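Local coordinates for protein alginate lyase, family PL7 (Zobellia galactanivorans, PDB 4BE3) that cleaves alginate, probably by beta-elimination, as an exolytic polysaccharide lyase of family PL7, at residues S58-S62 with N63-E67. Residues are numbered along the deposited sequence; the frame is centred on the assembly and turned at random.
Sequences SRTSS and NTRTE. With SRT (S,R meso-tartaric acid), chain C.
The tartrate-binding pocket of this PL7 beta-jelly-roll lyase is partly built here, where Arg65 at the start of strand 65-70 reaches back to Ser58 and Ser61 in the preceding loop. Ser58 to Ser61 form a type I beta turn. Arg65 NH2 makes a weak hydrogen bond to Ser58 OG, 3.1 Å long and bent to 131°. Ser58 OG in turn donates to Thr60 OG1, which makes a very short bond of 2.5 Å to tartrate O1. Tartrate O3 lies over the centre of one face of the Arg65 guanidinium, 3.3 Å above its plane. Ser61 CB sits at the edge of the Arg65 guanidinium, 3.3 Å from Arg65 NH2. Within the strand, Arg65 NH1 forms an in-plane salt bridge of 2.8 Å with Glu67 OE1, which also pairs with Lys257. Tyr261 adds a cation-pi contact to Arg65. A leucine here would probably leave Glu67 without one of its charged mates and Ser58 OG without its NH2 donor. A water takes Arg65 NE and Ser58 N as donors and donates a hydrogen bond to Asn63 O. Ser61 chi1 of -170° turns its OG away from its own N. Asn63 N donates to Ser61 OG in a nearly straight bond, 2.9 Å long.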
loop_
_atom_site.group_PDB
_atom_site.type_symbol
_atom_site.label_atom_id
_atom_site.label_comp_id
_atom_site.label_asym_id
_atom_site.label_seq_id
_atom_site.Cartn_x
_atom_site.Cartn_y
_atom_site.Cartn_z
ATOM N N SER A 58 7.074 0.381 24.534
ATOM C CA SER A 58 5.821 0.698 23.916
ATOM C C SER A 58 4.706 0.059 24.768
ATOM O O SER A 58 4.944 -0.839 25.623
ATOM C CB SER A 58 5.855 0.075 22.480
ATOM O OG SER A 58 5.925 -1.378 22.627
ATOM N N ARG A 59 3.485 0.548 24.591
ATOM C CA ARG A 59 2.340 -0.019 25.344
ATOM C C ARG A 59 2.154 -1.534 25.013
ATOM O O ARG A 59 1.737 -2.282 25.837
ATOM C CB ARG A 59 1.065 0.824 25.007
ATOM C CG ARG A 59 -0.220 0.500 25.815
ATOM C CD ARG A 59 -0.111 0.563 27.362
ATOM N NE ARG A 59 -0.086 1.918 27.957
ATOM C CZ ARG A 59 -0.262 3.066 27.292
ATOM N NH1 ARG A 59 -0.501 3.074 25.989
ATOM N NH2 ARG A 59 -0.214 4.222 27.939
ATOM N N THR A 60 2.503 -1.952 23.797
ATOM C CA THR A 60 2.273 -3.308 23.267
ATOM C C THR A 60 3.368 -4.337 23.732
ATOM O O THR A 60 3.298 -5.547 23.401
ATOM C CB THR A 60 2.354 -3.242 21.721
ATOM O OG1 THR A 60 3.595 -2.569 21.282
ATOM C CG2 THR A 60 1.082 -2.541 21.111
ATOM N N SER A 61 4.390 -3.887 24.461
ATOM C CA SER A 61 5.554 -4.772 24.731
ATOM C C SER A 61 6.247 -4.618 26.075
ATOM O O SER A 61 6.358 -3.508 26.614
ATOM C CB SER A 61 6.659 -4.658 23.608
ATOM O OG SER A 61 7.612 -5.725 23.846
ATOM N N SER A 62 6.803 -5.724 26.583
ATOM C CA SER A 62 7.744 -5.612 27.753
ATOM C C SER A 62 9.189 -5.304 27.338
ATOM O O SER A 62 10.040 -5.134 28.188
ATOM C CB SER A 62 7.842 -7.002 28.396
ATOM O OG SER A 62 6.647 -7.248 29.046
ATOM N N ASN A 63 9.485 -5.343 26.035
ATOM C CA ASN A 63 10.873 -5.226 25.592
ATOM C C ASN A 63 11.099 -3.802 25.044
ATOM O O ASN A 63 10.108 -3.189 24.454
ATOM C CB ASN A 63 11.114 -6.231 24.456
ATOM C CG ASN A 63 11.356 -7.638 25.022
ATOM O OD1 ASN A 63 12.004 -7.747 26.035
ATOM N ND2 ASN A 63 10.897 -8.702 24.327
ATOM N N THR A 64 12.320 -3.294 25.208
ATOM C CA THR A 64 12.665 -1.954 24.809
ATOM C C THR A 64 13.197 -1.987 23.398
ATOM O O THR A 64 13.752 -3.058 22.909
ATOM C CB THR A 64 13.789 -1.516 25.756
ATOM O OG1 THR A 64 13.187 -1.519 27.105
ATOM C CG2 THR A 64 14.270 -0.085 25.399
ATOM N N ARG A 65 12.937 -0.898 22.639
ATOM C CA ARG A 65 13.462 -0.954 21.223
ATOM C C ARG A 65 13.969 0.456 20.847
ATOM O O ARG A 65 13.497 1.435 21.438
ATOM C CB ARG A 65 12.323 -1.368 20.255
ATOM C CG ARG A 65 11.249 -0.269 20.054
ATOM C CD ARG A 65 10.015 -0.832 19.343
ATOM N NE ARG A 65 9.203 -1.629 20.322
ATOM C CZ ARG A 65 8.469 -2.655 19.952
ATOM N NH1 ARG A 65 8.629 -3.163 18.686
ATOM N NH2 ARG A 65 7.601 -3.223 20.783
ATOM N N THR A 66 14.870 0.500 19.874
ATOM C CA THR A 66 15.061 1.755 19.078
ATOM C C THR A 66 14.779 1.257 17.692
ATOM O O THR A 66 15.615 0.432 17.135
ATOM C CB THR A 66 16.478 2.221 19.200
ATOM O OG1 THR A 66 16.702 2.633 20.565
ATOM C CG2 THR A 66 16.665 3.448 18.262
ATOM N N GLU A 67 13.591 1.569 17.112
ATOM C CA GLU A 67 13.229 0.757 15.895
ATOM C C GLU A 67 12.294 1.675 15.041
ATOM O O GLU A 67 11.369 2.353 15.609
ATOM C CB GLU A 67 12.397 -0.466 16.426
ATOM C CG GLU A 67 12.136 -1.495 15.313
ATOM C CD GLU A 67 11.302 -2.661 15.794
ATOM O OE1 GLU A 67 10.336 -2.468 16.619
ATOM O OE2 GLU A 67 11.578 -3.757 15.265
HETATM O O1 SRT C . 4.295 -2.713 18.905
HETATM O O11 SRT C . 5.665 -2.773 17.052
HETATM C C1 SRT C . 4.936 -2.253 17.920
HETATM C C2 SRT C . 5.057 -0.793 17.651
HETATM O O2 SRT C . 4.867 -0.322 16.298
HETATM C C3 SRT C . 5.191 0.127 18.837
HETATM O O3 SRT C . 6.541 -0.071 18.845
HETATM C C4 SRT C . 4.737 1.513 18.723
HETATM O O4 SRT C . 5.527 2.443 18.613
HETATM O O41 SRT C . 3.539 1.753 18.579
HETATM O O HOH W 1 9.360 -0.933 23.126
HETATM O O HOH W 2 12.404 -3.730 28.563
#